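Local coordinates for periplasmic oligopeptide-binding protein (Burkholderia pseudomallei, PDB 3ZS6) that probably captures oligopeptides in the periplasm as the solute-binding component of an ABC transport system, holding a peptide in a cleft between its lobes, at residues L39-A44 with M496-D501; P146-M151 with A408-A413. All blocks are in the same frame, centred on the assembly; numbering follows the deposited sequence. Where two conformers were deposited one is given.

Contact 1 (L39-A44 with M496-D501)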
ATOM      1  N   LEU A  39      15.506   6.101   7.436  1.00 14.22           N
ATOM      2  CA  LEU A  39      16.125   5.861   8.744  1.00 15.45           C
ATOM      3  C   LEU A  39      16.291   4.362   9.003  1.00 18.64           C
ATOM      4  O   LEU A  39      17.332   3.908   9.503  1.00 16.36           O
ATOM      5  CB  LEU A  39      15.290   6.507   9.857  1.00 12.78           C
ATOM      6  CG  LEU A  39      15.202   8.043   9.802  1.00 18.58           C
ATOM      7  CD1 LEU A  39      14.167   8.622  10.791  1.00 13.95           C
ATOM      8  CD2 LEU A  39      16.577   8.678  10.026  1.00 13.23           C
ATOM      9  N   ALA A  40      15.255   3.606   8.646  1.00 19.13           N
ATOM     10  CA  ALA A  40      15.236   2.158   8.801  1.00 16.08           C
ATOM     11  C   ALA A  40      14.863   1.480   7.478  1.00 12.28           C
ATOM     12  O   ALA A  40      14.437   2.146   6.530  1.00  9.57           O
ATOM     13  CB  ALA A  40      14.248   1.766   9.894  1.00 13.33           C
ATOM     14  N   ARG A  41      15.025   0.157   7.425  1.00 11.11           N
ATOM     15  CA  ARG A  41      14.594  -0.645   6.279  1.00 14.46           C
ATOM     16  C   ARG A  41      13.775  -1.838   6.768  1.00 12.00           C
ATOM     17  O   ARG A  41      13.899  -2.250   7.924  1.00 13.98           O
ATOM     18  CB  ARG A  41      15.799  -1.210   5.501  1.00 16.23           C
ATOM     19  CG  ARG A  41      16.752  -0.208   4.884  1.00 18.78           C
ATOM     20  CD  ARG A  41      17.617  -0.885   3.802  1.00 16.41           C
ATOM     21  NE  ARG A  41      18.241  -2.122   4.280  1.00 13.51           N
ATOM     22  CZ  ARG A  41      17.939  -3.345   3.844  1.00 16.86           C
ATOM     23  NH1 ARG A  41      17.017  -3.519   2.902  1.00 12.78           N
ATOM     24  NH2 ARG A  41      18.569  -4.401   4.352  1.00 19.97           N
ATOM     25  N   ILE A  42      12.966  -2.409   5.882  1.00 10.41           N
ATOM     26  CA  ILE A  42      12.349  -3.713   6.135  1.00 14.69           C
ATOM     27  C   ILE A  42      13.126  -4.750   5.352  1.00 15.85           C
ATOM     28  O   ILE A  42      13.229  -4.642   4.127  1.00 12.95           O
ATOM     29  CB  ILE A  42      10.890  -3.772   5.667  1.00 14.30           C
ATOM     30  CG1 ILE A  42      10.073  -2.644   6.308  1.00  9.74           C
ATOM     31  CG2 ILE A  42      10.288  -5.167   5.965  1.00  9.65           C
ATOM     32  CD1 ILE A  42      10.133  -2.626   7.854  1.00  8.93           C
ATOM     33  N   ASP A  43      13.690  -5.742   6.042  1.00 13.05           N
ATOM     34  CA  ASP A  43      14.543  -6.720   5.363  1.00 14.09           C
ATOM     35  C   ASP A  43      13.736  -7.892   4.801  1.00 12.26           C
ATOM     36  O   ASP A  43      12.502  -7.872   4.808  1.00 10.18           O
ATOM     37  CB  ASP A  43      15.711  -7.195   6.254  1.00 16.85           C
ATOM     38  CG  ASP A  43      15.295  -8.246   7.294  1.00 18.69           C
ATOM     39  OD1 ASP A  43      14.162  -8.782   7.237  1.00 19.38           O
ATOM     40  OD2 ASP A  43      16.132  -8.549   8.173  1.00 16.22           O
ATOM     41  N   ALA A  44      14.431  -8.912   4.313  1.00 10.39           N
ATOM     42  CA  ALA A  44      13.757  -9.976   3.574  1.00 16.37           C
ATOM     43  C   ALA A  44      12.771 -10.735   4.458  1.00 15.94           C
ATOM     44  O   ALA A  44      11.776 -11.274   3.975  1.00 12.98           O
ATOM     45  CB  ALA A  44      14.772 -10.921   2.961  1.00 13.82           C
ATOM     46  N   MET A 496       7.251  -6.087   1.452  1.00 12.05           N
ATOM     47  CA  MET A 496       8.234  -5.069   1.117  0.77 13.71           C
ATOM     48  C   MET A 496       9.603  -5.741   1.030  1.00 13.48           C
ATOM     49  O   MET A 496      10.365  -5.793   2.011  1.00 13.18           O
ATOM     50  CB  MET A 496       8.212  -3.921   2.134  0.77 17.11           C
ATOM     51  CG  MET A 496       7.133  -2.845   1.853  0.77 17.97           C
ATOM     52  SD  MET A 496       7.439  -1.885   0.339  0.77 22.26           S
ATOM     53  CE  MET A 496       6.091  -2.383  -0.746  0.77 10.02           C
ATOM     54  N   ARG A 497       9.894  -6.276  -0.148  1.00  7.66           N
ATOM     55  CA  ARG A 497      11.077  -7.107  -0.344  1.00  7.13           C
ATOM     56  C   ARG A 497      12.064  -6.427  -1.281  1.00 10.85           C
ATOM     57  O   ARG A 497      11.882  -6.424  -2.497  1.00 12.36           O
ATOM     58  CB  ARG A 497      10.666  -8.486  -0.890  1.00  8.74           C
ATOM     59  CG  ARG A 497       9.740  -9.298   0.057  1.00 13.52           C
ATOM     60  CD  ARG A 497       9.188 -10.550  -0.640  1.00 10.21           C
ATOM     61  NE  ARG A 497       8.809 -11.617   0.294  1.00 11.89           N
ATOM     62  CZ  ARG A 497       7.563 -11.888   0.683  1.00 14.94           C
ATOM     63  NH1 ARG A 497       6.537 -11.159   0.239  1.00 11.48           N
ATOM     64  NH2 ARG A 497       7.342 -12.888   1.533  1.00 12.76           N
ATOM     65  N   ALA A 498      13.098  -5.837  -0.694  1.00 12.37           N
ATOM     66  CA  ALA A 498      14.085  -5.063  -1.436  1.00 10.96           C
ATOM     67  C   ALA A 498      15.042  -5.969  -2.184  1.00 13.57           C
ATOM     68  O   ALA A 498      15.368  -7.065  -1.725  1.00 13.41           O
ATOM     69  CB  ALA A 498      14.860  -4.153  -0.485  1.00 11.36           C
ATOM     70  N   SER A 499      15.514  -5.504  -3.333  1.00 11.81           N
ATOM     71  CA  SER A 499      16.453  -6.293  -4.123  1.00 10.87           C
ATOM     72  C   SER A 499      17.785  -6.572  -3.396  1.00 12.66           C
ATOM     73  O   SER A 499      18.388  -7.632  -3.581  1.00 14.02           O
ATOM     74  CB  SER A 499      16.704  -5.606  -5.464  1.00 14.69           C
ATOM     75  OG  SER A 499      15.485  -5.431  -6.165  1.00 13.76           O
ATOM     76  N   GLN A 500      18.242  -5.634  -2.567  1.00 15.64           N
ATOM     77  CA  GLN A 500      19.552  -5.785  -1.926  1.00 12.81           C
ATOM     78  C   GLN A 500      19.604  -6.935  -0.916  1.00 17.66           C
ATOM     79  O   GLN A 500      20.688  -7.347  -0.483  1.00 14.64           O
ATOM     80  CB  GLN A 500      20.005  -4.483  -1.254  1.00 12.44           C
ATOM     81  CG  GLN A 500      19.207  -4.100  -0.004  1.00 16.16           C
ATOM     82  CD  GLN A 500      19.961  -3.105   0.872  1.00 18.98           C
ATOM     83  OE1 GLN A 500      19.525  -1.969   1.080  1.00 18.79           O
ATOM     84  NE2 GLN A 500      21.100  -3.537   1.390  1.00 11.33           N
ATOM     85  N   ASP A 501      18.440  -7.439  -0.524  1.00 13.07           N
ATOM     86  CA  ASP A 501      18.388  -8.524   0.448  1.00 14.05           C
ATOM     87  C   ASP A 501      18.401  -9.899  -0.227  1.00 19.92           C
ATOM     88  O   ASP A 501      18.479 -10.924   0.451  1.00 18.76           O
ATOM     89  CB  ASP A 501      17.170  -8.366   1.377  1.00 13.54           C
ATOM     90  CG  ASP A 501      17.249  -7.097   2.232  1.00 14.61           C
ATOM     91  OD1 ASP A 501      18.335  -6.818   2.773  1.00 14.17           O
ATOM     92  OD2 ASP A 501      16.242  -6.366   2.343  1.00 14.12           O
TER
HETATM   93  O   HOH W   1      13.622  -6.644   2.004  1.00 13.09           O
HETATM   94  O   HOH W   2      11.428 -12.312   1.345  1.00 11.48           O

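Contact 2 (P146-M151 with A408-A413)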
ATOM      1  N   PRO A 146       9.425   3.386  14.400  1.00 16.71           N
ATOM      2  CA  PRO A 146      10.490   3.128  13.424  1.00 11.19           C
ATOM      3  C   PRO A 146      10.027   2.375  12.166  1.00 17.10           C
ATOM      4  O   PRO A 146      10.622   2.582  11.110  1.00 14.28           O
ATOM      5  CB  PRO A 146      11.518   2.316  14.230  1.00 22.47           C
ATOM      6  CG  PRO A 146      11.316   2.786  15.652  1.00 21.49           C
ATOM      7  CD  PRO A 146       9.815   3.003  15.771  1.00 18.74           C
ATOM      8  N   GLU A 147       8.995   1.537  12.269  1.00 20.82           N
ATOM      9  CA  GLU A 147       8.446   0.849  11.095  1.00 20.49           C
ATOM     10  C   GLU A 147       8.037   1.815   9.990  1.00 17.60           C
ATOM     11  O   GLU A 147       8.248   1.539   8.805  1.00 13.48           O
ATOM     12  CB  GLU A 147       7.227  -0.004  11.470  1.00 21.38           C
ATOM     13  CG  GLU A 147       7.559  -1.343  12.081  1.00 21.73           C
ATOM     14  CD  GLU A 147       6.319  -2.179  12.360  1.00 24.80           C
ATOM     15  OE1 GLU A 147       5.712  -2.706  11.399  1.00 18.81           O
ATOM     16  OE2 GLU A 147       5.965  -2.321  13.546  1.00 22.62           O
ATOM     17  N   LEU A 148       7.425   2.932  10.381  1.00 14.82           N
ATOM     18  CA  LEU A 148       6.950   3.915   9.416  1.00 17.38           C
ATOM     19  C   LEU A 148       8.092   4.518   8.602  1.00 16.26           C
ATOM     20  O   LEU A 148       7.938   4.775   7.406  1.00 15.82           O
ATOM     21  CB  LEU A 148       6.152   5.032  10.110  1.00 16.08           C
ATOM     22  CG  LEU A 148       4.684   4.723  10.447  1.00 18.21           C
ATOM     23  CD1 LEU A 148       4.582   3.647  11.517  1.00 18.73           C
ATOM     24  CD2 LEU A 148       3.947   5.986  10.884  1.00 22.96           C
ATOM     25  N   THR A 149       9.227   4.753   9.262  1.00 12.56           N
ATOM     26  CA  THR A 149      10.371   5.409   8.637  1.00  8.78           C
ATOM     27  C   THR A 149      11.037   4.521   7.585  1.00 11.56           C
ATOM     28  O   THR A 149      11.918   4.973   6.856  1.00 15.14           O
ATOM     29  CB  THR A 149      11.440   5.815   9.694  1.00 12.53           C
ATOM     30  OG1 THR A 149      12.144   4.647  10.139  1.00 14.25           O
ATOM     31  CG2 THR A 149      10.788   6.493  10.890  1.00 15.27           C
ATOM     32  N   ALA A 150      10.624   3.258   7.503  1.00 14.72           N
ATOM     33  CA  ALA A 150      11.159   2.354   6.485  1.00 13.87           C
ATOM     34  C   ALA A 150      10.427   2.455   5.137  1.00 15.33           C
ATOM     35  O   ALA A 150      10.842   1.841   4.156  1.00 13.22           O
ATOM     36  CB  ALA A 150      11.160   0.903   6.992  1.00 11.83           C
ATOM     37  N   MET A 151       9.347   3.230   5.073  1.00 11.65           N
ATOM     38  CA  MET A 151       8.561   3.376   3.844  0.67 10.80           C
ATOM     39  C   MET A 151       9.095   4.492   2.938  1.00 11.14           C
ATOM     40  O   MET A 151       9.736   5.428   3.409  1.00 16.06           O
ATOM     41  CB  MET A 151       7.089   3.640   4.188  0.67  9.50           C
ATOM     42  CG  MET A 151       6.339   2.424   4.747  0.67 12.39           C
ATOM     43  SD  MET A 151       6.330   0.996   3.618  0.67 19.78           S
ATOM     44  CE  MET A 151       7.707   0.045   4.231  0.67  6.61           C
ATOM     45  N   ALA A 408      -0.751  -3.052   4.038  1.00 11.80           N
ATOM     46  CA  ALA A 408      -0.316  -2.417   5.278  1.00 11.32           C
ATOM     47  C   ALA A 408       1.054  -1.761   5.085  1.00 15.80           C
ATOM     48  O   ALA A 408       1.934  -2.350   4.454  1.00  8.85           O
ATOM     49  CB  ALA A 408      -0.248  -3.452   6.389  1.00 10.52           C
ATOM     50  N   ASP A 409       1.236  -0.558   5.632  1.00 11.83           N
ATOM     51  CA  ASP A 409       2.533   0.132   5.581  1.00 13.70           C
ATOM     52  C   ASP A 409       3.393  -0.275   6.775  1.00 20.02           C
ATOM     53  O   ASP A 409       4.599  -0.011   6.812  1.00 13.29           O
ATOM     54  CB  ASP A 409       2.354   1.658   5.593  1.00 10.64           C
ATOM     55  CG  ASP A 409       1.797   2.203   4.280  1.00 11.96           C
ATOM     56  OD1 ASP A 409       1.993   1.563   3.228  1.00 11.51           O
ATOM     57  OD2 ASP A 409       1.159   3.275   4.305  1.00 12.44           O
ATOM     58  N   TYR A 410       2.745  -0.900   7.755  1.00 15.96           N
ATOM     59  CA  TYR A 410       3.382  -1.349   8.984  1.00 18.05           C
ATOM     60  C   TYR A 410       2.381  -2.245   9.683  1.00 20.39           C
ATOM     61  O   TYR A 410       1.191  -2.209   9.365  1.00 18.59           O
ATOM     62  CB  TYR A 410       3.755  -0.165   9.882  1.00 14.11           C
ATOM     63  CG  TYR A 410       2.644   0.843  10.082  1.00 13.64           C
ATOM     64  CD1 TYR A 410       1.714   0.696  11.111  1.00 17.06           C
ATOM     65  CD2 TYR A 410       2.519   1.944   9.239  1.00 21.06           C
ATOM     66  CE1 TYR A 410       0.691   1.626  11.298  1.00 17.31           C
ATOM     67  CE2 TYR A 410       1.500   2.876   9.411  1.00 20.89           C
ATOM     68  CZ  TYR A 410       0.590   2.711  10.441  1.00 20.11           C
ATOM     69  OH  TYR A 410      -0.417   3.638  10.614  1.00 21.45           O
ATOM     70  N   ASN A 411       2.848  -3.057  10.624  1.00 17.13           N
ATOM     71  CA  ASN A 411       1.984  -4.075  11.204  1.00 18.33           C
ATOM     72  C   ASN A 411       1.222  -3.554  12.406  1.00 17.41           C
ATOM     73  O   ASN A 411       1.508  -3.918  13.543  1.00 19.00           O
ATOM     74  CB  ASN A 411       2.772  -5.339  11.570  1.00 19.27           C
ATOM     75  CG  ASN A 411       1.866  -6.490  11.992  1.00 21.15           C
ATOM     76  OD1 ASN A 411       0.658  -6.315  12.184  1.00 18.33           O
ATOM     77  ND2 ASN A 411       2.449  -7.672  12.144  1.00 22.00           N
ATOM     78  N   ASP A 412       0.261  -2.678  12.139  1.00 18.53           N
ATOM     79  CA  ASP A 412      -0.657  -2.213  13.160  1.00 16.60           C
ATOM     80  C   ASP A 412      -1.945  -1.741  12.504  1.00 22.13           C
ATOM     81  O   ASP A 412      -1.932  -1.232  11.378  1.00 17.25           O
ATOM     82  CB  ASP A 412      -0.050  -1.090  13.997  1.00 19.45           C
ATOM     83  CG  ASP A 412      -0.997  -0.610  15.081  1.00 27.25           C
ATOM     84  OD1 ASP A 412      -1.167  -1.342  16.078  1.00 26.61           O
ATOM     85  OD2 ASP A 412      -1.587   0.487  14.930  1.00 26.26           O
ATOM     86  N   ALA A 413      -3.056  -1.906  13.213  1.00 16.92           N
ATOM     87  CA  ALA A 413      -4.367  -1.590  12.652  1.00 22.16           C
ATOM     88  C   ALA A 413      -4.467  -0.155  12.135  1.00 19.89           C
ATOM     89  O   ALA A 413      -5.293   0.136  11.268  1.00 19.75           O
ATOM     90  CB  ALA A 413      -5.470  -1.870  13.681  1.00 21.76           C
TER
HETATM   91  O   HOH W   3       7.037  -0.861   7.702  1.00  9.92           O
HETATM   92  O   HOH W   4       4.112  -3.512  14.606  1.00 19.97           O

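Contact 1 (L39-A44 with M496-D501)
Ile42 and Ala44 follow the loop 496-501 at a distance, with CA atoms 6.6 Å apart for Ile42 and Met496 and 5.5 Å for Ala44 and Arg497, so side chains and waters, not direct backbone hydrogen bonds, join the two segments. In this periplasmic-binding-protein fold, the contact sets strand 40-42, an outermost strand of an antiparallel sheet, against a loop near the C-terminus. Its centre is the salt bridge of Arg41 with Asp501, a bidentate, end-on pair in which each terminal nitrogen takes one carboxylate oxygen. The bond from Arg41 NH1 to Asp501 OD2 (3.0 Å) is nearly straight, 168° at the hydrogen. Arg41 NH2 meets the syn lone pair of Asp501 OD1 at 2.9 Å. A bend about the CG-CD bond of Arg41 (chi3 -50°) turns the guanidinium toward this acid. Gln500 covers one face of the same group: the amide and guanidinium planes are 20° apart, and Gln500 OE1 sits 3.2 Å above the plane of the Arg41 guanidinium near its rim, stacked rather than hydrogen-bonded. Arg41 is thus gripped at its edge and flanked over a face, which should limit its rotation. Farther along, the CB methyl of Ala44 rests on CB of Asp501, and the CB atoms of Ile42 and Met496 make an apolar contact. Helix 26-35 packs on Met496, which also touches an acidic side chain of the bound peptide. A water between the segments accepts the N-H of Ala498 and lies 2.7 Å from Asp501 OD2, bringing Ile42 O into the same network. A second water donates to Ala44 O at 2.8 Å and accepts from Arg497 NE at 2.9 Å, lying in plane at the edge of the Arg497 guanidinium.

Contact 2 (P146-M151 with A408-A413)
Leu148 lays its CD1 methyl over one face of the Tyr410 ring, a CH-pi contact with CD1 3.7 Å from the Tyr410 ring centroid and 20° off the normal. It sits toward the CD2 side, where Leu148 CG also touches the rim. Glu147 approaches the same tyrosine differently: its carboxylate plane stands almost perpendicular to the ring, and OE1 passes Tyr410 CB to accept the backbone N-H of Asn411. That bond, Asn411 N to Glu147 OE1, is 3.0 Å long and virtually straight, although the nitrogen approaches from the syn side 29° out of the carboxylate plane. With CD anti to CA (chi2 -177°), the extended Glu147 chain spans the gap and holds the N-H of the central residue of an inverse gamma turn. One water donates to both Glu147 O and Asp409 O, joining two backbone acceptors. The ring of Tyr144 also meets that of Tyr410. Asp409 turns its carboxylate to other partners, OD2 to Tyr101 and OD1 to the backbone of the bound peptide. With peptide held there, the arrangement is consistent with the closed, ligand-loaded form of a periplasmic binding protein, whose lobes meet across the cleft.

The centres of contacts 1 and 2 lie about 13 Å apart, and along the chain contact 2 is nested within the loop closed by contact 1: the order is 39-44, 146-151, 408-413, 496-501. Their first segments touch directly. Ala40 O packs 3.5 Å from Ala150 CB, and Ile42 CG1 packs on the same methyl, so strand 40-42 faces the turn that follows helix 145-148. Contact 1 joins the five-stranded sheet to the loop before strand 503-504, whereas contact 2 joins helix 145-148 and its following turn to the loop leaving the seven-stranded sheet after strand 401-407. Both border the ligand: Met496 packs on a peptide side chain, while Asp409 hydrogen-bonds the peptide backbone.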